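Local atomic coordinates of histidine acid phosphatase (Bifidobacterium longum subsp. infantis, PDB entry 6RXD), a protein that probably hydrolyses phosphate groups from inositol polyphosphates such as phytate, and from 2,3-bisphosphoglycerate, as a zinc-binding member of the histidine acid phosphatase family. Residues A[46-50]-A[314-318]; A[55-59]-A[307-311]; A[87-91]-A[326-330]; A[243-248]-A[332-338]; A[275-279]-A[290-294]. All blocks are in the same frame, centred on the assembly; numbering follows the deposited sequence.

Contact 1 (A[46-50]-A[314-318]); sequences GSRGL and IAADM
Leu50 and Ile314 make the apolar end of this buried contact: the Leu50 CD2 methyl rests 3.7 Å from Ile314 CG2, with Ile314 CG1 close behind. Met318, four residues on, takes over from there. Its SD lies 4.0 Å from Gly49 CA, the sulfur against bare backbone, and the bend at chi3 (72°) only turns the CE methyl. At the other end Ser47 OG lies 3.6 Å from Asp317 CG, its hydrogen bond going to Gln103. A water joins the two segments here: water 1 accepts from Arg48 N at 2.9 Å and donates to Asp317 OD1 at 2.7 Å. With CG of Asp317 beside its own backbone N (chi1 -68°), the carboxylate can reach that water while CB lies against Ser47 CB. The loop 46-50 carries the Gly-Ser-Arg part of the RHGxR signature of branch 2 histidine phosphatases, whose histidine takes up the phosphate in relatives; here it is laid on the C-terminal end of helix 301-317. A second shell fixes both partners. Gln103 takes Ser47 OG through OE1 and Ala316 O through NE2, tying loop to helix end, while Thr101 OG1 bonds to Asp317 O. Gln107 holds Ser47 N, and Asn92 of helix 75-95 holds Leu50 N, beside the surface on which Met318 also packs.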
# COMPACT_ATOMS: atom_id res chain seq x y z
N GLY A 46 0.04 1.21 -7.34
CA GLY A 46 1.04 2.26 -7.32
C GLY A 46 0.48 3.58 -6.82
O GLY A 46 -0.71 3.70 -6.51
N SER A 47 1.36 4.57 -6.74
CA SER A 47 1.00 5.94 -6.39
C SER A 47 -0.22 6.46 -7.14
O SER A 47 -0.35 6.25 -8.35
CB SER A 47 2.18 6.85 -6.70
OG SER A 47 3.25 6.64 -5.79
N ARG A 48 -1.09 7.13 -6.40
CA ARG A 48 -2.33 7.71 -6.91
C ARG A 48 -2.36 9.18 -6.56
O ARG A 48 -1.61 9.63 -5.70
CB ARG A 48 -3.54 7.06 -6.23
CG ARG A 48 -3.73 5.58 -6.47
CD ARG A 48 -4.87 5.06 -5.59
NE ARG A 48 -6.13 5.75 -5.85
CZ ARG A 48 -7.33 5.17 -5.80
NH1 ARG A 48 -8.43 5.88 -6.05
NH2 ARG A 48 -7.44 3.88 -5.52
N GLY A 49 -3.25 9.94 -7.21
CA GLY A 49 -3.43 11.33 -6.84
C GLY A 49 -4.35 11.47 -5.64
O GLY A 49 -4.65 10.49 -4.96
N LEU A 50 -4.78 12.70 -5.36
CA LEU A 50 -5.76 12.93 -4.30
C LEU A 50 -7.03 12.17 -4.63
O LEU A 50 -7.39 12.05 -5.81
CB LEU A 50 -6.06 14.42 -4.18
CG LEU A 50 -4.89 15.27 -3.69
CD1 LEU A 50 -5.22 16.77 -3.81
CD2 LEU A 50 -4.53 14.90 -2.24
N ILE A 314 1.06 13.40 -0.68
CA ILE A 314 0.53 13.07 -2.01
C ILE A 314 1.38 13.74 -3.10
O ILE A 314 1.54 13.20 -4.19
CB ILE A 314 -0.96 13.41 -2.14
CG1 ILE A 314 -1.80 12.48 -1.25
CG2 ILE A 314 -1.46 13.24 -3.56
CD1 ILE A 314 -1.82 11.03 -1.73
N ALA A 315 1.92 14.92 -2.80
CA ALA A 315 2.79 15.63 -3.74
C ALA A 315 3.98 14.76 -4.13
O ALA A 315 4.41 14.77 -5.28
CB ALA A 315 3.27 16.93 -3.16
N ALA A 316 4.52 14.01 -3.17
CA ALA A 316 5.63 13.11 -3.46
C ALA A 316 5.21 12.03 -4.46
O ALA A 316 6.00 11.61 -5.31
CB ALA A 316 6.16 12.47 -2.19
N ASP A 317 3.97 11.57 -4.33
CA ASP A 317 3.43 10.54 -5.21
C ASP A 317 3.12 11.11 -6.57
O ASP A 317 3.05 10.38 -7.56
CB ASP A 317 2.15 9.95 -4.60
CG ASP A 317 2.43 9.15 -3.35
OD1 ASP A 317 1.46 8.66 -2.74
OD2 ASP A 317 3.62 9.00 -2.99
N MET A 318 2.95 12.43 -6.62
CA MET A 318 2.63 13.12 -7.87
C MET A 318 3.86 13.82 -8.45
O MET A 318 3.74 14.83 -9.16
CB MET A 318 1.50 14.13 -7.67
CG MET A 318 0.23 13.49 -7.11
SD MET A 318 -1.19 14.60 -7.19
CE MET A 318 -1.53 14.59 -8.96
O HOH W 1 -1.04 8.08 -3.62

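Contact 2 (A[55-59]-A[307-311]); sequences YDALL and DLYNL
Tyr55 and Asp307 bring the backbones closest, with CA atoms 5.3 Å apart, where the short helical segments 55-59 and 307-311 pass at 9.4 Å between axes and 132° between their directions. Tyr55 is the main wedge. Its ring lies on Asn310, whose CB sits over one face as a CH-pi contact, 3.8 Å from the ring centroid, and whose amide continues the stack with its plane turned only 15° from the ring. That amide is also held by its ND2, bonded to Met306 O. Asp307 comes to the same ring at a slant: OD1 is 3.2 Å from Tyr55 CD1, carboxylate and ring planes 50° apart. At the root of the ring, Tyr55 CB meets Leu311 CD2 at 3.7 Å. A serine in place of Tyr55 would probably leave the Asn310 amide without its stacking partner and open a gap over Asn310 CB and beside Asp307 OD1. The second half of the interface is aliphatic. Leu59 and Leu311 reach for each other tip to tip, CD1 to CD1 at 3.6 Å, and the same Leu59 methyl lies 3.6 Å from Leu308 N, close against the helix backbone. Leu58 CD1 adds a looser touch on Asp307 OD2. Leu85 of helix 75-95 covers both Leu59 and Leu311, while Ile298 closes over Leu58, Leu59 and Asp307. The result is an obliquely crossed pair of helices in the helix-rich part that accompanies the alpha/beta core of histidine acid phosphatases.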
# COMPACT_ATOMS: atom_id res chain seq x y z
N TYR A 55 -8.76 17.98 0.45
CA TYR A 55 -7.67 18.60 1.20
C TYR A 55 -7.21 19.87 0.50
O TYR A 55 -6.95 20.90 1.13
CB TYR A 55 -6.48 17.64 1.31
CG TYR A 55 -6.75 16.40 2.15
CD1 TYR A 55 -7.42 16.50 3.37
CD2 TYR A 55 -6.35 15.14 1.72
CE1 TYR A 55 -7.66 15.37 4.14
CE2 TYR A 55 -6.59 14.01 2.48
CZ TYR A 55 -7.25 14.13 3.69
OH TYR A 55 -7.48 13.00 4.46
N ASP A 56 -7.10 19.79 -0.83
CA ASP A 56 -6.74 20.95 -1.62
C ASP A 56 -7.86 21.99 -1.67
O ASP A 56 -7.61 23.20 -1.65
CB ASP A 56 -6.29 20.55 -3.04
CG ASP A 56 -7.30 19.67 -3.78
OD1 ASP A 56 -7.26 19.65 -5.03
OD2 ASP A 56 -8.12 18.97 -3.15
N ALA A 57 -9.11 21.51 -1.69
CA ALA A 57 -10.26 22.41 -1.68
C ALA A 57 -10.30 23.20 -0.38
O ALA A 57 -10.41 24.44 -0.38
CB ALA A 57 -11.55 21.62 -1.86
N LEU A 58 -10.25 22.49 0.74
CA LEU A 58 -10.43 23.13 2.04
C LEU A 58 -9.33 24.13 2.33
O LEU A 58 -9.59 25.21 2.89
CB LEU A 58 -10.51 22.08 3.16
CG LEU A 58 -11.82 21.29 3.23
CD1 LEU A 58 -11.67 20.08 4.14
CD2 LEU A 58 -12.93 22.19 3.73
N LEU A 59 -8.10 23.79 1.96
CA LEU A 59 -7.00 24.71 2.21
C LEU A 59 -7.08 25.95 1.33
O LEU A 59 -6.68 27.03 1.74
CB LEU A 59 -5.65 24.00 2.10
CG LEU A 59 -5.31 23.07 3.27
CD1 LEU A 59 -4.04 22.32 2.95
CD2 LEU A 59 -5.14 23.85 4.58
N ASP A 307 -4.31 18.42 6.91
CA ASP A 307 -4.63 18.56 5.49
C ASP A 307 -3.40 18.97 4.69
O ASP A 307 -3.16 18.44 3.59
CB ASP A 307 -5.78 19.56 5.27
CG ASP A 307 -7.10 19.03 5.77
OD1 ASP A 307 -7.14 17.88 6.25
OD2 ASP A 307 -8.10 19.77 5.70
N LEU A 308 -2.60 19.88 5.24
CA LEU A 308 -1.38 20.33 4.57
C LEU A 308 -0.38 19.18 4.48
O LEU A 308 0.28 19.00 3.45
CB LEU A 308 -0.76 21.54 5.30
CG LEU A 308 0.44 22.21 4.61
CD1 LEU A 308 0.04 22.62 3.21
CD2 LEU A 308 0.88 23.42 5.41
N TYR A 309 -0.27 18.41 5.56
CA TYR A 309 0.59 17.23 5.55
C TYR A 309 0.11 16.23 4.50
O TYR A 309 0.93 15.63 3.79
CB TYR A 309 0.64 16.57 6.93
CG TYR A 309 1.40 15.26 6.93
CD1 TYR A 309 2.79 15.25 6.83
CD2 TYR A 309 0.74 14.06 7.03
CE1 TYR A 309 3.49 14.03 6.83
CE2 TYR A 309 1.42 12.86 7.03
CZ TYR A 309 2.79 12.86 6.93
OH TYR A 309 3.45 11.65 6.92
N ASN A 310 -1.20 16.04 4.37
CA ASN A 310 -1.70 15.13 3.34
C ASN A 310 -1.35 15.60 1.93
O ASN A 310 -1.13 14.77 1.03
CB ASN A 310 -3.22 14.91 3.48
CG ASN A 310 -3.54 13.74 4.41
OD1 ASN A 310 -3.46 12.58 4.01
ND2 ASN A 310 -3.87 14.05 5.65
N LEU A 311 -1.28 16.90 1.72
CA LEU A 311 -0.89 17.40 0.40
C LEU A 311 0.60 17.17 0.17
O LEU A 311 1.01 16.81 -0.93
CB LEU A 311 -1.25 18.88 0.22
CG LEU A 311 -2.75 19.20 0.21
CD1 LEU A 311 -2.94 20.68 -0.11
CD2 LEU A 311 -3.51 18.34 -0.79

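Contact 3 (A[87-91]-A[326-330]); sequences GITAA and HTFAF. With ZN (zinc ion), chain D.
His326 and Phe328 turn their rings against the same side of helix 75-95. The imidazole lies beneath Ala91, whose CA stands over one face toward the rim, 4.2 Å from the ring centroid; Ala91 CB is near His326 ND1 at 3.7 Å. Phe328 receives Ile88 over a face in the same manner, CB 16° off the ring normal, and its CE2 side meets Ala91 CB at 3.9 Å. Both rings start from the position between backbone N and carbonyl carbon (chi1 53° for His326 and 36° for Phe328), which swings them in under the helix. Phe330 also reaches Ile88, the two side chains crossing at about a right angle with Phe330 CE2 3.9 Å from Ile88 CG2. Close backbone approach is possible at Gly87, where Thr327 O comes to 3.6 Å from Gly87 CA. With an alanine at Phe328, Ile88 CB would probably lose the ring face over it and Ala91 CB its CE2 contact, opening a gap toward Ala315 of helix 301-317. His326 NE2 binds the zinc ion at 2.1 Å, and water 2, also a zinc ligand, lies at the edge of the imidazole in its plane. Glu94, further along helix 75-95, is the other protein ligand of this site. The metal therefore ties the loop to the helix a second time, and the apolar cover over the imidazole face probably fixes the ring's rotation so that NE2 stays aimed at the zinc.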
# COMPACT_ATOMS: atom_id res chain seq x y z
N GLY A 87 -1.60 24.52 -8.09
CA GLY A 87 -0.79 23.58 -8.84
C GLY A 87 -1.17 22.12 -8.61
O GLY A 87 -1.30 21.36 -9.56
N ILE A 88 -1.34 21.72 -7.35
CA ILE A 88 -1.69 20.32 -7.09
C ILE A 88 -3.13 20.02 -7.54
O ILE A 88 -3.44 18.92 -8.01
CB ILE A 88 -1.42 19.88 -5.63
CG1 ILE A 88 -1.42 18.35 -5.53
CG2 ILE A 88 -2.43 20.49 -4.66
CD1 ILE A 88 -0.66 17.80 -4.34
N THR A 89 -3.99 21.02 -7.42
CA THR A 89 -5.36 20.85 -7.90
C THR A 89 -5.36 20.68 -9.42
O THR A 89 -6.01 19.78 -9.95
CB THR A 89 -6.22 22.04 -7.47
OG1 THR A 89 -6.34 22.01 -6.05
CG2 THR A 89 -7.62 21.99 -8.11
N ALA A 90 -4.61 21.53 -10.12
CA ALA A 90 -4.54 21.44 -11.57
C ALA A 90 -3.97 20.10 -12.03
O ALA A 90 -4.40 19.56 -13.04
CB ALA A 90 -3.74 22.60 -12.15
N ALA A 91 -2.99 19.58 -11.31
CA ALA A 91 -2.40 18.29 -11.65
C ALA A 91 -3.45 17.18 -11.52
O ALA A 91 -3.53 16.27 -12.36
CB ALA A 91 -1.20 18.01 -10.77
N HIS A 326 1.99 23.39 -13.90
CA HIS A 326 1.34 23.04 -12.64
C HIS A 326 2.34 22.45 -11.65
O HIS A 326 2.25 21.28 -11.26
CB HIS A 326 0.07 22.17 -12.84
CG HIS A 326 0.28 20.94 -13.68
ND1 HIS A 326 0.92 19.83 -13.20
CD2 HIS A 326 -0.11 20.63 -14.95
CE1 HIS A 326 0.95 18.89 -14.13
NE2 HIS A 326 0.34 19.35 -15.20
N THR A 327 3.30 23.27 -11.25
CA THR A 327 4.25 22.87 -10.23
C THR A 327 3.72 23.16 -8.83
O THR A 327 2.82 23.98 -8.64
CB THR A 327 5.62 23.55 -10.41
OG1 THR A 327 5.48 24.97 -10.24
CG2 THR A 327 6.18 23.27 -11.80
N PHE A 328 4.27 22.46 -7.85
CA PHE A 328 3.92 22.69 -6.46
C PHE A 328 5.14 22.32 -5.62
O PHE A 328 5.96 21.49 -6.03
CB PHE A 328 2.66 21.90 -6.04
CG PHE A 328 2.54 20.54 -6.70
CD1 PHE A 328 3.02 19.40 -6.06
CD2 PHE A 328 1.95 20.41 -7.95
CE1 PHE A 328 2.92 18.15 -6.68
CE2 PHE A 328 1.84 19.17 -8.57
CZ PHE A 328 2.32 18.03 -7.94
N ALA A 329 5.28 22.94 -4.45
CA ALA A 329 6.46 22.75 -3.63
C ALA A 329 6.10 22.70 -2.15
O ALA A 329 6.52 23.54 -1.35
CB ALA A 329 7.47 23.88 -3.90
N PHE A 330 5.30 21.70 -1.78
CA PHE A 330 4.86 21.55 -0.40
C PHE A 330 5.99 21.15 0.53
O PHE A 330 5.93 21.38 1.75
CB PHE A 330 3.69 20.58 -0.30
CG PHE A 330 2.41 21.11 -0.89
CD1 PHE A 330 1.63 22.01 -0.19
CD2 PHE A 330 1.99 20.71 -2.16
CE1 PHE A 330 0.46 22.52 -0.72
CE2 PHE A 330 0.81 21.22 -2.70
CZ PHE A 330 0.05 22.13 -1.99
ZN ZN D . -0.59 19.06 -17.06
O HOH W 2 -1.49 21.18 -17.83

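Contact 4 (A[243-248]-A[332-338]); sequences DLLSQI and QYFQGAY
Leu244, Gln247 and Ile248 press tightly against Tyr333, Phe334 and Tyr338. Leu244 CD1 lies over a face of the Phe334 ring, 3.5 Å from Phe334 CE1, and Ile248 CD1 covers one face of Tyr333 while Gln332 CG covers the opposite one. The flat Gln247 amide is laid over Tyr338, planes 10° apart and CD above the ring centre, with Gln247 CG only 3.3 Å from Tyr338 CZ. The polar link is a Gln247 NE2 bond to Tyr333 O, 2.8 Å long and 160° at the hydrogen; a second bond from NE2, to Leu244 O at 3.1 Å, uses a carbonyl lone pair in plane. Both acceptors lie near the amide plane, so the two bonds hold that group flat. Here the C-terminal end of helix 235-245 is fastened to the loop between helices 301-317 and 339-357, with Phe81 of helix 75-95 and Phe345 of helix 339-357 filling the core behind. Toward the outside the packing gives way to water and to groups modelled in two conformers. Gln247 OE1 takes a bond from water 3 at 2.8 Å, which also donates to Gln332 O and accepts from Gln335 N. Asp243, one of those two-conformer residues, lies beside Tyr338; it is a zinc ligand together with Asp341 in a structure of this protein, but holds no zinc here.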
# COMPACT_ATOMS: atom_id res chain seq x y z
N ASP A 243 2.83 24.92 14.98
CA ASP A 243 4.17 25.20 14.47
C ASP A 243 4.16 25.26 12.94
O ASP A 243 4.67 26.21 12.32
CB ASP A 243 5.12 24.11 14.95
CG ASP A 243 6.58 24.49 14.79
OD1 ASP A 243 7.06 25.35 15.56
OD2 ASP A 243 7.25 23.90 13.92
N LEU A 244 3.59 24.23 12.34
CA LEU A 244 3.56 24.12 10.89
C LEU A 244 2.85 25.30 10.27
O LEU A 244 3.35 25.92 9.34
CB LEU A 244 2.84 22.83 10.49
CG LEU A 244 2.84 22.56 9.00
CD1 LEU A 244 4.25 22.14 8.56
CD2 LEU A 244 1.80 21.51 8.63
N LEU A 245 1.67 25.60 10.79
CA LEU A 245 0.82 26.63 10.18
C LEU A 245 1.37 28.03 10.39
O LEU A 245 1.08 28.94 9.61
CB LEU A 245 -0.61 26.55 10.72
CG LEU A 245 -1.36 25.26 10.40
CD1 LEU A 245 -2.66 25.20 11.17
CD2 LEU A 245 -1.63 25.14 8.91
N SER A 246 2.19 28.22 11.42
CA SER A 246 2.69 29.56 11.73
C SER A 246 3.73 30.05 10.72
O SER A 246 4.08 31.22 10.73
CB SER A 246 3.24 29.64 13.16
OG SER A 246 4.40 28.84 13.28
N GLN A 247 4.19 29.16 9.85
CA GLN A 247 5.08 29.53 8.74
C GLN A 247 4.33 30.33 7.71
O GLN A 247 4.92 31.05 6.90
CB GLN A 247 5.55 28.28 8.00
CG GLN A 247 6.38 27.33 8.78
CD GLN A 247 6.80 26.16 7.93
OE1 GLN A 247 7.84 26.19 7.27
NE2 GLN A 247 5.97 25.12 7.91
N ILE A 248 3.01 30.16 7.70
CA ILE A 248 2.18 30.69 6.63
C ILE A 248 1.22 31.76 7.16
O ILE A 248 1.06 32.82 6.55
CB ILE A 248 1.36 29.55 5.99
CG1 ILE A 248 2.30 28.53 5.35
CG2 ILE A 248 0.37 30.09 4.96
CD1 ILE A 248 1.73 27.09 5.36
N GLN A 332 8.66 22.58 0.94
CA GLN A 332 9.25 23.77 1.55
C GLN A 332 8.70 24.07 2.94
O GLN A 332 9.33 24.80 3.70
CB GLN A 332 9.01 25.00 0.68
CG GLN A 332 7.59 25.51 0.81
CD GLN A 332 7.33 26.68 -0.07
OE1 GLN A 332 7.60 27.82 0.30
NE2 GLN A 332 6.80 26.42 -1.27
N TYR A 333 7.53 23.51 3.27
CA TYR A 333 6.94 23.74 4.59
C TYR A 333 7.38 22.70 5.60
O TYR A 333 7.00 22.77 6.77
CB TYR A 333 5.40 23.71 4.51
CG TYR A 333 4.82 24.69 3.52
CD1 TYR A 333 5.04 26.06 3.65
CD2 TYR A 333 4.02 24.25 2.47
CE1 TYR A 333 4.50 26.96 2.74
CE2 TYR A 333 3.47 25.15 1.56
CZ TYR A 333 3.72 26.50 1.70
OH TYR A 333 3.19 27.40 0.80
N PHE A 334 8.19 21.75 5.15
CA PHE A 334 8.60 20.65 6.02
C PHE A 334 10.11 20.48 6.09
O PHE A 334 10.62 19.35 6.15
CB PHE A 334 7.92 19.35 5.57
CG PHE A 334 6.42 19.37 5.75
CD1 PHE A 334 5.85 18.96 6.94
CD2 PHE A 334 5.58 19.81 4.73
CE1 PHE A 334 4.47 18.96 7.12
CE2 PHE A 334 4.19 19.84 4.90
CZ PHE A 334 3.64 19.40 6.10
N GLN A 335 10.82 21.60 6.11
CA GLN A 335 12.29 21.63 6.12
C GLN A 335 12.81 21.91 7.52
O GLN A 335 12.13 22.54 8.32
CB GLN A 335 12.80 22.71 5.17
CG GLN A 335 12.41 22.50 3.71
CD GLN A 335 13.02 21.24 3.13
OE1 GLN A 335 14.24 21.10 3.08
NE2 GLN A 335 12.16 20.31 2.71
N GLY A 336 14.03 21.46 7.81
CA GLY A 336 14.65 21.73 9.09
C GLY A 336 13.81 21.26 10.26
O GLY A 336 13.36 20.11 10.29
N ALA A 337 13.57 22.15 11.22
CA ALA A 337 12.81 21.80 12.41
C ALA A 337 11.38 21.36 12.09
O ALA A 337 10.76 20.62 12.85
CB ALA A 337 12.81 22.97 13.40
N TYR A 338 10.87 21.82 10.95
CA TYR A 338 9.51 21.45 10.53
C TYR A 338 9.42 20.01 10.03
O TYR A 338 8.33 19.44 9.98
CB TYR A 338 9.00 22.43 9.46
CG TYR A 338 8.95 23.86 9.94
CD1 TYR A 338 7.95 24.28 10.81
CD2 TYR A 338 9.90 24.79 9.53
CE1 TYR A 338 7.90 25.58 11.26
CE2 TYR A 338 9.85 26.11 9.97
CZ TYR A 338 8.85 26.49 10.84
OH TYR A 338 8.79 27.80 11.28
O HOH W 3 9.88 24.57 6.33

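Contact 5 (A[275-279]-A[290-294]); sequences GKNCA and ACGEV
Ala290 O accepts a hydrogen bond from Ala279 N at 2.8 Å, with the donor tilted 25° from the carbonyl plane. A weaker CA-H...O contact from Cys278 CA, 3.4 Å away, reaches the same oxygen. The mirror of this is Asn277 O, which Cys291 CA approaches at 3.2 Å. The two loop segments thus run roughly antiparallel, 147° apart, and meet backbone to backbone. Two waters sit between them: water 4 accepts from Asn277 N at 2.8 Å and may donate to Gly292 O, while water 5 accepts from Gly292 N at 2.9 Å, its link to Asn277 O being weak and uncertain. Lys276 bends its chain back to put NZ 2.7 Å from Gly292 O, although it is modelled in two conformers and CE sits very close to Cys291 CB, so that bond is doubtful. In the modelled conformer the sulfurs, Cys278 SG and Cys291 SG, stand off at 3.4 Å, longer than a covalent bond; a disulfide between them is known for this protein, and Cys278 also has a second conformer. Where the disulfide forms, it closes the base of a short loop. That loop lies between strands 264-265 and 297-298, which form their own small antiparallel sheet, and Ala279 rests on Thr89 and Val93 of helix 75-95.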
# COMPACT_ATOMS: atom_id res chain seq x y z
N GLY A 275 -22.67 26.08 -1.78
CA GLY A 275 -23.17 24.98 -2.59
C GLY A 275 -22.10 23.94 -2.83
O GLY A 275 -20.94 24.13 -2.48
N LYS A 276 -22.50 22.83 -3.43
CA LYS A 276 -21.56 21.80 -3.85
C LYS A 276 -20.51 22.41 -4.76
O LYS A 276 -20.86 23.20 -5.64
CB LYS A 276 -22.30 20.71 -4.61
CG LYS A 276 -21.57 19.40 -4.56
CD LYS A 276 -21.78 18.57 -5.80
CE LYS A 276 -20.92 17.33 -5.66
NZ LYS A 276 -19.72 17.70 -4.85
N ASN A 277 -19.25 22.05 -4.57
CA ASN A 277 -18.18 22.66 -5.36
C ASN A 277 -17.49 21.66 -6.27
O ASN A 277 -17.64 20.44 -6.11
CB ASN A 277 -17.17 23.34 -4.42
CG ASN A 277 -16.39 24.45 -5.10
OD1 ASN A 277 -16.75 24.90 -6.19
ND2 ASN A 277 -15.33 24.91 -4.45
N CYS A 278 -16.77 22.17 -7.25
CA CYS A 278 -16.02 21.34 -8.19
C CYS A 278 -14.66 21.99 -8.40
O CYS A 278 -14.57 23.22 -8.44
CB CYS A 278 -16.78 21.27 -9.52
SG CYS A 278 -16.04 20.20 -10.78
N ALA A 279 -13.62 21.18 -8.53
CA ALA A 279 -12.28 21.71 -8.79
C ALA A 279 -12.28 22.58 -10.06
O ALA A 279 -12.94 22.23 -11.04
CB ALA A 279 -11.30 20.58 -8.94
N ALA A 290 -13.92 15.09 -8.65
CA ALA A 290 -13.47 16.48 -8.63
C ALA A 290 -14.45 17.37 -7.86
O ALA A 290 -14.19 18.55 -7.64
CB ALA A 290 -13.25 17.00 -10.03
N CYS A 291 -15.57 16.78 -7.47
CA CYS A 291 -16.55 17.47 -6.66
C CYS A 291 -16.59 16.79 -5.29
O CYS A 291 -17.00 15.64 -5.18
CB CYS A 291 -17.92 17.36 -7.32
SG CYS A 291 -17.94 17.95 -9.01
N GLY A 292 -16.18 17.52 -4.26
CA GLY A 292 -16.02 16.94 -2.94
C GLY A 292 -17.29 16.91 -2.11
O GLY A 292 -18.31 17.49 -2.50
N GLU A 293 -17.23 16.24 -0.97
CA GLU A 293 -18.37 16.17 -0.07
C GLU A 293 -18.40 17.42 0.80
O GLU A 293 -17.38 17.80 1.36
CB GLU A 293 -18.27 14.93 0.81
CG GLU A 293 -18.42 13.64 0.03
CD GLU A 293 -18.20 12.44 0.90
OE1 GLU A 293 -17.98 12.66 2.11
OE2 GLU A 293 -18.26 11.30 0.40
N VAL A 294 -19.57 18.03 0.93
CA VAL A 294 -19.66 19.33 1.59
C VAL A 294 -19.44 19.26 3.09
O VAL A 294 -19.13 20.27 3.71
CB VAL A 294 -21.02 20.03 1.31
CG1 VAL A 294 -21.24 20.19 -0.18
CG2 VAL A 294 -22.19 19.25 1.94
O HOH W 4 -18.24 20.40 -2.53
O HOH W 5 -15.77 20.26 -3.47

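How the contacts relate
Helix 301-317 serves contact 1 at its C-terminal end and contact 2 about two turns earlier, the centres 13 Å apart, with Leu50 CD1 touching Leu311 CD2. The chain then leaves into the loop carrying contacts 3 and 4. Helix 75-95 underlies contact 3, its Thr89 is probably hydrogen-bonded to Asp56 of contact 2, and the same helix also carries contact 5. Leu308 joins contact 2 to contact 4. Contact 5 is nested inside the loops closed by all the others, while contact 4 is farthest from it, about 28 Å centre to centre. Together they join the signature loop, the helices and a zinc site into one packed unit.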